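Local coordinates for protein sialidase B (PDB 4XJW) that cleaves alpha-2,3-, alpha-2,6- and alpha-2,8-linked terminal sialic acid residues from oligosaccharides, glycoproteins and glycolipids, at residues T33-F38 and T107-S112; G72-E77 and Y119-N124; N261-Q266 and S279-S284; V293-S298 and D482-T487; S463-F468 and Y478-D483. The protein carries 1 engineered substitution. All blocks are in the same frame, centred on the assembly; numbering follows the deposited sequence.

Overall arrangement
Contacts 1 and 2 lie in the N-terminal lectin-like sandwich: contact 1 joins two neighbouring strands of one sheet, and contact 2 joins that sheet to the one facing it. Their centres are 9 Å apart. Contacts 4 and 5 belong to the sialidase propeller, their centres about 47-51 Å from those of contacts 1 and 2; they lie 7 Å apart, centre to centre, and share Asp-482 and Asp-483. Contact 3 lies in loops, its centre 29-36 Å from those of the other four; the side chain of Ile-281 is about 11 Å from that of Asp-232, the probable proton acceptor. The side chain of Leu-466 in contact 5 is about 9 Å from the bound inhibitor optactin.

Contact 1 of 5, residues T33-F38 and T107-S112; sequences TVVMKF and TLVFVS
Lys-37 NZ has two oxygen partners: it donates to Thr-107 OG1 at 2.8 Å and to Pro-186 O. The lysine and threonine side chains lie alongside each other on one face of the sheet, and a bend at the last torsion of the lysine (chi4 -62°) turns the ammonium onto the hydroxyl. Beneath them runs an antiparallel backbone ladder of four bonds, of which Leu-108 N gives Met-36 O the shortest, 2.7 Å. Val-34 N to Phe-110 O and Phe-110 N to Val-34 O are each 2.9 Å. Along the lysine's face Val-35 CG2 meets Val-109 CG2 at 4.2 Å, while Thr-33 lies beside Val-111; Thr-33 OG1 bonds with the Lys-175 oxygen and Ile-177 nitrogen. The other face carries Val-34, Met-36, Leu-108 and Phe-110. There Phe-38 offers its ring edge, CE1, to Leu-108 CB at 4.0 Å, and strand 63-69 of the facing sheet covers this side. Beta-branched and long apolar residues suit such a concanavalin-type sandwich. The chemistry implies a division of labour: backbone bonds fix the register, apolar contacts fill the core face, and the buried ammonium is bonded to two neutral oxygens, with Glu-105 a weak ion-pair partner that probably offsets part of its charge.

Contact 2 of 5, residues G72-E77 and Y119-N124; sequences GEIGVE and YTMYVN
Ile-74 points its CG2 branch at the second segment, meeting Val-123 CG2 at 4.1 Å and Met-121 CG at 4.2 Å. One methyl touches both because Met-121 and Val-123 lie on the same face of strand 118-123, turned toward Ile-74. The isoleucine and methionine side chains cross at about a right angle. Gly-75 follows and brings only its carbonyl oxygen near, 4.3 Å from Met-121 CE. At Val-76 the chain again faces inward. Its CG1 meets Met-121 CE at 3.5 Å, the closest approach of the contact, and the two side chains run antiparallel past each other. Bends in the methionine at chi2 (74°) and chi3 (75°) fold its thioether back so that CE arrives at the valine. A flexible, unbranched methionine suits this place because it can follow the uneven surface left by two branched residues. No hydrogen bond crosses: the strand axes approach to 8.8 Å, the spacing of facing sheets rather than of paired strands. This is the interior of the lectin-like sandwich. Leu-108 and Phe-110 of strand 102-113 touch Ile-74 and Val-76 respectively; from strand 63-69, Met-68 packs on Ile-74 and Ile-66 on Val-76, and Val-128 of strand 126-132 closes on both Ile-74 and Met-121.

Contact 3 of 5, residues N261-Q266 and S279-S284; sequences NDYEEQ and SQISGS
The long connection between strands 255-256 and 286-294 folds back on itself here, laying the ring of Tyr-263 against the backbone of Gly-283 and the CB of Ser-284. Ser-284 CB sits over one face of the ring, 3.8 Å from its centroid, in a CH-pi contact displaced toward the rim. The serine hydroxyl stands anti to the backbone N (chi1 -180°), which turns OG to a water while CB rests on the ring. Tyr-263 CE1 comes within 3.2 Å of Gly-283 O, and the phenol OH lies 3.3 Å from Gly-283 CA, a closeness that suits a residue without a side chain. Ile-281 CG2 meets ring atom CE2 of Tyr-263 at 3.8 Å; the isoleucine side chain is about 11 Å from that of Asp-232, the probable proton acceptor. One water donates to Asp-262 OD1 (2.7 Å) and Ser-284 OG while accepting from Tyr-263 N; another bridges Asp-262 OD2 and Gly-283 O. OD2 also takes the N-H of Ala-285, just ahead of strand 286-294. The tyrosine is fixed from beyond the loops: its OH bonds to Glu-395 of strand 394-398, and its ring stacks with Tyr-384 of strand 377-387, where Val-386 also packs against it and Ile-281.

Contact 4 of 5, residues V293-S298 and D482-T487; sequences VEDKKS and DDSGQT
Asp-295 OD2 accepts a hydrogen bond from Ser-484 OG at 2.7 Å, on its syn side though tilted 30° from the carboxylate plane. The same oxygen accepts from Ser-298 OG at 2.6 Å on its anti side, and from Ser-298 N at 2.9 Å from well above the plane. The last bond makes an Asx motif that curls residues 295-298. Three donors on one oxygen fix the rotation of the carboxylate and would favour its ionised form. The second polar link is Lys-297 NZ to Asp-482 O at 2.9 Å, the donor lying in the carbonyl plane; the lysine chain, bent at chi3 (-66°), passes over Ser-484 OG on the way. A water adds a third link, donating to Asp-295 OD1 and accepting from Ser-484 N at 2.7 Å. Within segment 482-487 a type I' turn from Asp-483 to Gln-486 is braced by Asp-483, whose OD1 takes Thr-487 N at 2.9 Å and whose OD2 takes Thr-487 OG1. Both central residues, Ser-484 and Gly-485, have positive phi, and glycine suits the second position. This is the Asp-box turn of the third BNR repeat, between strands 475-481 and 489-494. It sits beside the end of strand 286-294, where Asp-295 also touches Leu-466 of strand 466-472.

Contact 5 of 5, residues S463-F468 and Y478-D483; sequences SNRLIF and YLISDD
Arg-465 lays one face of its guanidinium over the CG2 methyl of Ile-480, with NE 3.3 Å from that carbon. The same group turns its edge to Asp-482: NE bonds to OD1 at 2.9 Å and NH2 to OD2 at 3.0 Å, a side-on, two-pronged salt bridge. Both oxygens use their syn lone pairs, and the guanidinium and carboxylate planes stand only 11° apart. A bend at chi3 (-74°) in an otherwise extended arginine chain brings the flat end across the strand to this position. The remaining nitrogen, NH1, reaches Glu-535 in a further salt bridge and the Ser-533 oxygen. Behind this pair the hairpin of strands 466-472 and 475-481 is zipped by backbone bonds that pair Leu-466 with Ser-481 and Phe-468 with Leu-479; Leu-466 N to Ser-481 O is 2.8 Å. Between them the beta-branched Ile-467 and Ile-480 share one face of the sheet, CG1 alongside CG1 at 4.1 Å. Ile-467 CG2 also meets Tyr-478 CB at 3.9 Å. Ser-481 OG takes the Asp-483 N-H in an ST turn and also bonds with Thr-487 and Gly-485, tying this propeller hairpin to the Asp-box turn. The chemistry implies an arginine held flat by an apolar face and two carboxylates, its charge probably well balanced although it lies partly at the surface.

Contact 1 of 5, residues T33-F38 and T107-S112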
# COMPACT_ATOMS: atom_id res chain seq x y z
N THR A 33 -12.72 -14.91 25.24
CA THR A 33 -12.15 -14.92 23.90
C THR A 33 -13.07 -15.72 23.02
O THR A 33 -13.50 -16.81 23.40
CB THR A 33 -10.75 -15.54 23.91
OG1 THR A 33 -9.88 -14.71 24.68
CG2 THR A 33 -10.19 -15.67 22.50
N VAL A 34 -13.39 -15.17 21.85
CA VAL A 34 -14.18 -15.89 20.85
C VAL A 34 -13.28 -16.22 19.68
O VAL A 34 -12.59 -15.35 19.15
CB VAL A 34 -15.37 -15.03 20.36
CG1 VAL A 34 -16.16 -15.80 19.31
CG2 VAL A 34 -16.27 -14.65 21.53
N VAL A 35 -13.25 -17.50 19.28
CA VAL A 35 -12.53 -17.89 18.07
C VAL A 35 -13.54 -18.43 17.07
O VAL A 35 -14.32 -19.34 17.39
CB VAL A 35 -11.46 -18.95 18.36
CG1 VAL A 35 -10.80 -19.39 17.06
CG2 VAL A 35 -10.40 -18.39 19.30
N MET A 36 -13.55 -17.86 15.88
CA MET A 36 -14.55 -18.20 14.87
C MET A 36 -13.90 -18.41 13.52
O MET A 36 -13.24 -17.50 13.00
CB MET A 36 -15.57 -17.08 14.75
CG MET A 36 -16.91 -17.36 15.38
SD MET A 36 -18.15 -16.17 14.85
CE MET A 36 -17.94 -16.30 13.08
N LYS A 37 -14.05 -19.60 12.95
CA LYS A 37 -13.67 -19.84 11.57
C LYS A 37 -14.93 -19.81 10.72
O LYS A 37 -15.86 -20.60 10.94
CB LYS A 37 -12.92 -21.16 11.43
CG LYS A 37 -11.48 -21.05 11.90
CD LYS A 37 -10.80 -22.40 12.06
CE LYS A 37 -9.31 -22.21 12.35
NZ LYS A 37 -8.60 -21.51 11.23
N PHE A 38 -14.99 -18.87 9.77
CA PHE A 38 -16.23 -18.67 9.03
C PHE A 38 -16.01 -18.28 7.58
O PHE A 38 -14.96 -17.73 7.20
CB PHE A 38 -17.11 -17.62 9.72
CG PHE A 38 -16.63 -16.20 9.53
CD1 PHE A 38 -15.67 -15.66 10.38
CD2 PHE A 38 -17.14 -15.41 8.51
CE1 PHE A 38 -15.23 -14.36 10.21
CE2 PHE A 38 -16.70 -14.11 8.33
CZ PHE A 38 -15.74 -13.59 9.19
N THR A 107 -10.33 -16.58 9.80
CA THR A 107 -10.11 -16.95 11.19
C THR A 107 -10.20 -15.69 12.04
O THR A 107 -9.33 -14.81 11.96
CB THR A 107 -8.74 -17.63 11.40
OG1 THR A 107 -8.62 -18.77 10.54
CG2 THR A 107 -8.57 -18.09 12.86
N LEU A 108 -11.25 -15.61 12.84
CA LEU A 108 -11.50 -14.43 13.65
C LEU A 108 -11.21 -14.76 15.12
O LEU A 108 -11.63 -15.79 15.62
CB LEU A 108 -12.93 -13.95 13.44
CG LEU A 108 -13.41 -12.74 14.24
CD1 LEU A 108 -14.46 -11.95 13.46
CD2 LEU A 108 -13.98 -13.15 15.61
N VAL A 109 -10.47 -13.89 15.80
CA VAL A 109 -10.23 -14.03 17.23
C VAL A 109 -10.55 -12.71 17.92
O VAL A 109 -9.93 -11.69 17.63
CB VAL A 109 -8.77 -14.39 17.54
CG1 VAL A 109 -8.57 -14.55 19.05
CG2 VAL A 109 -8.38 -15.67 16.82
N PHE A 110 -11.50 -12.73 18.85
CA PHE A 110 -11.86 -11.51 19.56
C PHE A 110 -11.56 -11.69 21.04
O PHE A 110 -12.02 -12.65 21.65
CB PHE A 110 -13.34 -11.17 19.37
CG PHE A 110 -13.76 -9.95 20.14
CD1 PHE A 110 -13.31 -8.69 19.76
CD2 PHE A 110 -14.59 -10.06 21.25
CE1 PHE A 110 -13.69 -7.56 20.47
CE2 PHE A 110 -14.97 -8.94 21.97
CZ PHE A 110 -14.52 -7.68 21.57
N VAL A 111 -10.76 -10.79 21.58
CA VAL A 111 -10.36 -10.88 22.99
C VAL A 111 -10.97 -9.73 23.80
O VAL A 111 -10.79 -8.55 23.49
CB VAL A 111 -8.82 -10.88 23.12
CG1 VAL A 111 -8.43 -11.00 24.58
CG2 VAL A 111 -8.22 -12.03 22.31
N SER A 112 -11.73 -10.09 24.84
CA SER A 112 -12.35 -9.13 25.74
C SER A 112 -11.66 -9.24 27.10
O SER A 112 -11.89 -10.19 27.85
CB SER A 112 -13.85 -9.43 25.85
OG SER A 112 -14.53 -8.50 26.67

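Contact 2 of 5, residues G72-E77 and Y119-N124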
# COMPACT_ATOMS: atom_id res chain seq x y z
N GLY A 72 -16.48 -5.82 3.61
CA GLY A 72 -15.36 -6.53 4.21
C GLY A 72 -15.01 -6.01 5.60
O GLY A 72 -14.06 -6.51 6.22
N GLU A 73 -15.75 -5.01 6.08
CA GLU A 73 -15.56 -4.49 7.43
C GLU A 73 -15.93 -5.53 8.49
O GLU A 73 -16.88 -6.29 8.30
CB GLU A 73 -16.41 -3.22 7.60
CG GLU A 73 -16.43 -2.62 9.01
CD GLU A 73 -17.23 -1.34 9.03
OE1 GLU A 73 -17.05 -0.53 8.10
OE2 GLU A 73 -18.04 -1.15 9.97
N ILE A 74 -15.19 -5.56 9.59
CA ILE A 74 -15.55 -6.38 10.74
C ILE A 74 -15.68 -5.45 11.95
O ILE A 74 -14.98 -4.44 12.05
CB ILE A 74 -14.47 -7.47 11.02
CG1 ILE A 74 -15.02 -8.58 11.92
CG2 ILE A 74 -13.24 -6.85 11.66
CD1 ILE A 74 -15.98 -9.53 11.22
N GLY A 75 -16.58 -5.79 12.88
CA GLY A 75 -16.72 -4.98 14.07
C GLY A 75 -17.42 -5.70 15.20
O GLY A 75 -17.84 -6.86 15.06
N VAL A 76 -17.48 -5.02 16.34
CA VAL A 76 -18.25 -5.49 17.48
C VAL A 76 -19.09 -4.35 18.06
O VAL A 76 -18.74 -3.17 17.93
CB VAL A 76 -17.39 -6.06 18.63
CG1 VAL A 76 -16.63 -7.31 18.18
CG2 VAL A 76 -16.45 -5.00 19.18
N GLU A 77 -20.19 -4.73 18.69
CA GLU A 77 -20.98 -3.83 19.51
C GLU A 77 -21.00 -4.40 20.92
O GLU A 77 -21.09 -5.61 21.10
CB GLU A 77 -22.40 -3.76 18.99
CG GLU A 77 -22.57 -3.14 17.64
CD GLU A 77 -23.97 -2.63 17.47
OE1 GLU A 77 -24.26 -1.53 18.01
OE2 GLU A 77 -24.79 -3.33 16.85
N TYR A 119 -10.44 -4.31 24.31
CA TYR A 119 -11.08 -5.19 23.36
C TYR A 119 -10.19 -5.24 22.13
O TYR A 119 -9.84 -4.20 21.57
CB TYR A 119 -12.45 -4.64 22.95
CG TYR A 119 -13.43 -4.41 24.09
CD1 TYR A 119 -14.14 -5.47 24.65
CD2 TYR A 119 -13.66 -3.14 24.58
CE1 TYR A 119 -15.05 -5.26 25.68
CE2 TYR A 119 -14.58 -2.91 25.60
CZ TYR A 119 -15.26 -3.98 26.15
OH TYR A 119 -16.17 -3.76 27.17
N THR A 120 -9.82 -6.44 21.71
CA THR A 120 -8.91 -6.58 20.57
C THR A 120 -9.46 -7.58 19.57
O THR A 120 -9.86 -8.68 19.94
CB THR A 120 -7.54 -7.10 21.04
OG1 THR A 120 -7.01 -6.23 22.05
CG2 THR A 120 -6.54 -7.18 19.88
N MET A 121 -9.45 -7.20 18.29
CA MET A 121 -9.94 -8.08 17.22
C MET A 121 -8.82 -8.46 16.26
O MET A 121 -8.09 -7.59 15.79
CB MET A 121 -11.02 -7.36 16.43
CG MET A 121 -11.53 -8.17 15.24
SD MET A 121 -12.60 -9.55 15.74
CE MET A 121 -14.06 -8.62 16.15
N TYR A 122 -8.70 -9.76 15.98
CA TYR A 122 -7.78 -10.24 14.96
C TYR A 122 -8.58 -10.95 13.88
O TYR A 122 -9.50 -11.69 14.19
CB TYR A 122 -6.80 -11.26 15.54
CG TYR A 122 -6.02 -10.84 16.76
CD1 TYR A 122 -6.56 -10.99 18.03
CD2 TYR A 122 -4.73 -10.32 16.65
CE1 TYR A 122 -5.84 -10.63 19.17
CE2 TYR A 122 -4.00 -9.97 17.77
CZ TYR A 122 -4.56 -10.12 19.02
OH TYR A 122 -3.85 -9.76 20.14
N VAL A 123 -8.25 -10.72 12.62
CA VAL A 123 -8.83 -11.53 11.57
C VAL A 123 -7.70 -11.98 10.67
O VAL A 123 -6.88 -11.15 10.27
CB VAL A 123 -9.86 -10.74 10.75
CG1 VAL A 123 -10.44 -11.63 9.66
CG2 VAL A 123 -10.98 -10.22 11.64
N ASN A 124 -7.64 -13.28 10.39
CA ASN A 124 -6.61 -13.85 9.53
C ASN A 124 -5.19 -13.54 10.00
O ASN A 124 -4.28 -13.32 9.19
CB ASN A 124 -6.86 -13.46 8.06
CG ASN A 124 -8.18 -13.99 7.57
OD1 ASN A 124 -8.64 -15.02 8.07
ND2 ASN A 124 -8.81 -13.31 6.63

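Contact 3 of 5, residues N261-Q266 and S279-S284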
# COMPACT_ATOMS: atom_id res chain seq x y z
N ASN A 261 16.43 10.75 7.45
CA ASN A 261 16.52 10.61 8.90
C ASN A 261 16.19 11.88 9.67
O ASN A 261 16.45 11.98 10.88
CB ASN A 261 17.90 10.08 9.30
CG ASN A 261 18.08 8.62 8.92
OD1 ASN A 261 17.19 7.80 9.14
ND2 ASN A 261 19.21 8.31 8.32
N ASP A 262 15.60 12.84 8.96
CA ASP A 262 15.16 14.07 9.60
C ASP A 262 14.04 13.83 10.62
O ASP A 262 13.92 14.56 11.60
CB ASP A 262 14.77 15.15 8.57
CG ASP A 262 13.83 14.64 7.48
OD1 ASP A 262 13.98 13.49 7.01
OD2 ASP A 262 12.95 15.43 7.05
N TYR A 263 13.22 12.80 10.37
CA TYR A 263 12.24 12.34 11.34
C TYR A 263 12.51 10.90 11.74
O TYR A 263 12.96 10.09 10.91
CB TYR A 263 10.83 12.46 10.76
CG TYR A 263 10.23 13.84 10.88
CD1 TYR A 263 10.84 14.93 10.27
CD2 TYR A 263 9.07 14.05 11.59
CE1 TYR A 263 10.31 16.21 10.37
CE2 TYR A 263 8.50 15.33 11.69
CZ TYR A 263 9.14 16.40 11.08
OH TYR A 263 8.62 17.67 11.18
N GLU A 264 12.25 10.58 13.01
CA GLU A 264 12.40 9.23 13.54
C GLU A 264 11.47 8.23 12.83
O GLU A 264 10.36 8.57 12.44
CB GLU A 264 12.12 9.23 15.05
CG GLU A 264 12.22 7.87 15.75
CD GLU A 264 11.61 7.85 17.15
OE1 GLU A 264 10.92 8.81 17.53
OE2 GLU A 264 11.83 6.86 17.87
N GLU A 265 11.94 7.00 12.66
CA GLU A 265 11.08 5.93 12.17
C GLU A 265 10.20 5.44 13.32
O GLU A 265 10.65 4.67 14.17
CB GLU A 265 11.92 4.78 11.62
CG GLU A 265 12.76 5.15 10.40
CD GLU A 265 14.12 4.45 10.39
OE1 GLU A 265 14.32 3.51 11.19
OE2 GLU A 265 14.98 4.84 9.58
N GLN A 266 8.95 5.91 13.36
CA GLN A 266 8.05 5.60 14.46
C GLN A 266 6.87 4.77 13.99
O GLN A 266 6.25 5.08 12.98
CB GLN A 266 7.47 6.88 15.05
CG GLN A 266 8.36 7.64 15.99
CD GLN A 266 7.74 8.97 16.36
OE1 GLN A 266 7.98 9.98 15.71
NE2 GLN A 266 6.93 8.97 17.41
N SER A 279 -4.80 14.55 9.74
CA SER A 279 -3.51 14.91 10.31
C SER A 279 -2.41 14.35 9.44
O SER A 279 -2.47 13.19 9.00
CB SER A 279 -3.35 14.38 11.74
OG SER A 279 -4.31 14.97 12.60
N GLN A 280 -1.41 15.18 9.16
CA GLN A 280 -0.40 14.83 8.18
C GLN A 280 0.95 15.38 8.62
O GLN A 280 1.05 16.56 8.95
CB GLN A 280 -0.82 15.44 6.84
CG GLN A 280 0.07 15.10 5.68
CD GLN A 280 -0.50 15.59 4.36
OE1 GLN A 280 -1.25 16.56 4.33
NE2 GLN A 280 -0.18 14.89 3.27
N ILE A 281 1.97 14.53 8.65
CA ILE A 281 3.31 14.96 9.02
C ILE A 281 3.76 15.99 8.00
O ILE A 281 3.79 15.72 6.80
CB ILE A 281 4.31 13.79 9.04
CG1 ILE A 281 3.88 12.72 10.05
CG2 ILE A 281 5.72 14.33 9.37
CD1 ILE A 281 4.86 11.53 10.18
N SER A 282 4.08 17.19 8.46
CA SER A 282 4.22 18.32 7.56
C SER A 282 5.61 18.93 7.46
O SER A 282 5.81 19.85 6.67
CB SER A 282 3.19 19.40 7.91
OG SER A 282 1.87 18.92 7.75
N GLY A 283 6.56 18.43 8.24
CA GLY A 283 7.92 18.94 8.20
C GLY A 283 8.98 17.95 7.76
O GLY A 283 10.18 18.25 7.85
N SER A 284 8.56 16.79 7.27
CA SER A 284 9.48 15.70 6.89
C SER A 284 9.72 15.62 5.40
O SER A 284 8.82 15.85 4.59
CB SER A 284 8.93 14.36 7.37
OG SER A 284 9.80 13.30 7.02
O HOH W 1 12.09 11.79 7.77
O HOH W 2 12.90 17.98 7.85

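Contact 4 of 5, residues V293-S298 and D482-T487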
# COMPACT_ATOMS: atom_id res chain seq x y z
N VAL A 293 13.86 -2.11 -12.15
CA VAL A 293 14.23 -2.83 -13.36
C VAL A 293 15.57 -3.51 -13.13
O VAL A 293 16.33 -3.10 -12.25
CB VAL A 293 14.30 -1.86 -14.57
CG1 VAL A 293 15.61 -1.09 -14.53
CG2 VAL A 293 14.18 -2.63 -15.88
N GLU A 294 15.84 -4.57 -13.89
CA GLU A 294 17.17 -5.18 -13.84
C GLU A 294 17.91 -4.88 -15.13
O GLU A 294 17.32 -4.96 -16.21
CB GLU A 294 17.09 -6.68 -13.59
CG GLU A 294 18.48 -7.34 -13.44
CD GLU A 294 18.40 -8.76 -12.92
OE1 GLU A 294 17.67 -9.57 -13.53
OE2 GLU A 294 19.04 -9.07 -11.89
N ASP A 295 19.18 -4.52 -15.01
CA ASP A 295 20.02 -4.20 -16.16
C ASP A 295 20.88 -5.38 -16.57
O ASP A 295 21.63 -5.91 -15.76
CB ASP A 295 20.90 -2.99 -15.85
CG ASP A 295 21.90 -2.69 -16.95
OD1 ASP A 295 21.52 -2.79 -18.14
OD2 ASP A 295 23.04 -2.35 -16.61
N LYS A 296 20.77 -5.79 -17.83
CA LYS A 296 21.57 -6.92 -18.32
C LYS A 296 23.05 -6.57 -18.46
O LYS A 296 23.92 -7.39 -18.18
CB LYS A 296 21.02 -7.44 -19.64
CG LYS A 296 19.80 -8.33 -19.48
CD LYS A 296 19.24 -8.75 -20.83
CE LYS A 296 18.76 -7.54 -21.61
NZ LYS A 296 18.08 -7.93 -22.88
N LYS A 297 23.34 -5.34 -18.87
CA LYS A 297 24.73 -4.94 -19.09
C LYS A 297 25.57 -5.05 -17.82
O LYS A 297 26.55 -5.81 -17.77
CB LYS A 297 24.81 -3.52 -19.65
CG LYS A 297 26.22 -3.12 -20.07
CD LYS A 297 26.26 -1.70 -20.62
CE LYS A 297 25.47 -1.57 -21.92
NZ LYS A 297 25.62 -0.21 -22.53
N SER A 298 25.20 -4.29 -16.79
CA SER A 298 25.96 -4.26 -15.54
C SER A 298 25.56 -5.41 -14.63
O SER A 298 26.32 -5.81 -13.76
CB SER A 298 25.74 -2.94 -14.80
OG SER A 298 24.38 -2.78 -14.41
N ASP A 482 20.57 3.75 -22.06
CA ASP A 482 21.24 2.66 -22.75
C ASP A 482 22.58 2.34 -22.10
O ASP A 482 23.34 1.51 -22.61
CB ASP A 482 21.43 3.03 -24.23
CG ASP A 482 20.12 3.14 -24.98
OD1 ASP A 482 19.23 2.30 -24.74
OD2 ASP A 482 19.98 4.06 -25.81
N ASP A 483 22.86 2.97 -20.96
CA ASP A 483 24.11 2.73 -20.25
C ASP A 483 23.94 2.49 -18.75
O ASP A 483 24.63 3.12 -17.94
CB ASP A 483 25.10 3.89 -20.49
CG ASP A 483 24.55 5.24 -20.06
OD1 ASP A 483 23.42 5.28 -19.53
OD2 ASP A 483 25.27 6.25 -20.23
N SER A 484 23.04 1.59 -18.38
CA SER A 484 22.91 1.14 -17.00
C SER A 484 22.47 2.26 -16.06
O SER A 484 22.74 2.22 -14.86
CB SER A 484 24.24 0.52 -16.51
OG SER A 484 24.76 -0.42 -17.43
N GLY A 485 21.80 3.26 -16.61
CA GLY A 485 21.27 4.35 -15.81
C GLY A 485 22.27 5.47 -15.55
O GLY A 485 22.01 6.38 -14.76
N GLN A 486 23.42 5.41 -16.22
CA GLN A 486 24.43 6.45 -16.07
C GLN A 486 23.95 7.75 -16.71
O GLN A 486 24.15 8.84 -16.16
CB GLN A 486 25.76 6.03 -16.70
CG GLN A 486 26.53 4.99 -15.91
CD GLN A 486 27.83 4.59 -16.58
OE1 GLN A 486 28.87 5.20 -16.34
NE2 GLN A 486 27.77 3.58 -17.43
N THR A 487 23.30 7.64 -17.86
CA THR A 487 22.73 8.80 -18.53
C THR A 487 21.32 8.50 -19.00
O THR A 487 20.98 7.34 -19.27
CB THR A 487 23.59 9.26 -19.73
OG1 THR A 487 23.63 8.24 -20.73
CG2 THR A 487 25.01 9.57 -19.28
O HOH W 3 22.03 -0.53 -19.81

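Contact 5 of 5, residues S463-F468 and Y478-D483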
# COMPACT_ATOMS: atom_id res chain seq x y z
N SER A 463 18.12 -5.80 -26.50
CA SER A 463 19.12 -4.76 -26.31
C SER A 463 19.30 -4.51 -24.83
O SER A 463 18.61 -5.11 -24.01
CB SER A 463 18.71 -3.47 -27.01
OG SER A 463 17.66 -2.85 -26.30
N ASN A 464 20.23 -3.62 -24.48
CA ASN A 464 20.48 -3.26 -23.09
C ASN A 464 19.66 -2.06 -22.64
O ASN A 464 19.92 -1.49 -21.57
CB ASN A 464 21.97 -3.02 -22.86
CG ASN A 464 22.79 -4.30 -22.92
OD1 ASN A 464 23.83 -4.36 -23.58
ND2 ASN A 464 22.31 -5.33 -22.24
N ARG A 465 18.68 -1.67 -23.44
CA ARG A 465 17.89 -0.49 -23.16
C ARG A 465 17.01 -0.66 -21.93
O ARG A 465 16.33 -1.67 -21.77
CB ARG A 465 17.03 -0.11 -24.37
CG ARG A 465 16.05 1.03 -24.10
CD ARG A 465 15.59 1.69 -25.37
NE ARG A 465 16.64 2.53 -25.94
CZ ARG A 465 16.44 3.41 -26.91
NH1 ARG A 465 15.23 3.56 -27.42
NH2 ARG A 465 17.45 4.14 -27.36
N LEU A 466 17.03 0.36 -21.06
CA LEU A 466 16.12 0.45 -19.93
C LEU A 466 15.15 1.61 -20.10
O LEU A 466 15.54 2.70 -20.53
CB LEU A 466 16.91 0.69 -18.65
CG LEU A 466 18.05 -0.29 -18.44
CD1 LEU A 466 18.86 0.17 -17.25
CD2 LEU A 466 17.51 -1.71 -18.23
N ILE A 467 13.88 1.37 -19.77
CA ILE A 467 12.88 2.43 -19.85
C ILE A 467 12.06 2.50 -18.57
O ILE A 467 11.54 1.49 -18.09
CB ILE A 467 11.91 2.24 -21.02
CG1 ILE A 467 12.67 2.09 -22.34
CG2 ILE A 467 10.92 3.44 -21.10
CD1 ILE A 467 11.75 2.03 -23.56
N PHE A 468 11.92 3.71 -18.03
CA PHE A 468 11.01 3.96 -16.92
C PHE A 468 9.95 4.95 -17.36
O PHE A 468 10.27 6.04 -17.82
CB PHE A 468 11.75 4.54 -15.72
CG PHE A 468 12.50 3.51 -14.91
CD1 PHE A 468 11.84 2.77 -13.93
CD2 PHE A 468 13.85 3.30 -15.13
CE1 PHE A 468 12.52 1.83 -13.19
CE2 PHE A 468 14.55 2.36 -14.38
CZ PHE A 468 13.87 1.63 -13.40
N TYR A 478 8.69 9.04 -21.08
CA TYR A 478 9.52 7.86 -20.89
C TYR A 478 10.97 8.24 -20.68
O TYR A 478 11.55 9.01 -21.46
CB TYR A 478 9.38 6.92 -22.09
CG TYR A 478 7.95 6.44 -22.33
CD1 TYR A 478 7.09 7.15 -23.16
CD2 TYR A 478 7.48 5.27 -21.75
CE1 TYR A 478 5.77 6.72 -23.38
CE2 TYR A 478 6.20 4.82 -21.97
CZ TYR A 478 5.35 5.54 -22.79
OH TYR A 478 4.08 5.07 -23.00
N LEU A 479 11.57 7.72 -19.62
CA LEU A 479 12.98 7.96 -19.36
C LEU A 479 13.78 6.76 -19.84
O LEU A 479 13.57 5.62 -19.38
CB LEU A 479 13.22 8.24 -17.87
CG LEU A 479 12.33 9.34 -17.28
CD1 LEU A 479 12.75 9.64 -15.86
CD2 LEU A 479 12.40 10.60 -18.14
N ILE A 480 14.70 7.00 -20.77
CA ILE A 480 15.43 5.93 -21.43
C ILE A 480 16.92 6.02 -21.12
O ILE A 480 17.51 7.11 -21.21
CB ILE A 480 15.21 6.00 -22.95
CG1 ILE A 480 13.72 5.90 -23.29
CG2 ILE A 480 15.97 4.89 -23.67
CD1 ILE A 480 13.42 6.05 -24.77
N SER A 481 17.51 4.89 -20.75
CA SER A 481 18.96 4.77 -20.59
C SER A 481 19.49 3.56 -21.33
O SER A 481 18.94 2.45 -21.21
CB SER A 481 19.37 4.67 -19.12
OG SER A 481 20.77 4.43 -19.01
N ASP A 482 20.57 3.75 -22.06
CA ASP A 482 21.24 2.66 -22.75
C ASP A 482 22.58 2.34 -22.10
O ASP A 482 23.34 1.51 -22.61
CB ASP A 482 21.43 3.03 -24.23
CG ASP A 482 20.12 3.14 -24.98
OD1 ASP A 482 19.23 2.30 -24.74
OD2 ASP A 482 19.98 4.06 -25.81
N ASP A 483 22.86 2.97 -20.96
CA ASP A 483 24.11 2.73 -20.25
C ASP A 483 23.94 2.49 -18.75
O ASP A 483 24.63 3.12 -17.94
CB ASP A 483 25.10 3.89 -20.49
CG ASP A 483 24.55 5.24 -20.06
OD1 ASP A 483 23.42 5.28 -19.53
OD2 ASP A 483 25.27 6.25 -20.23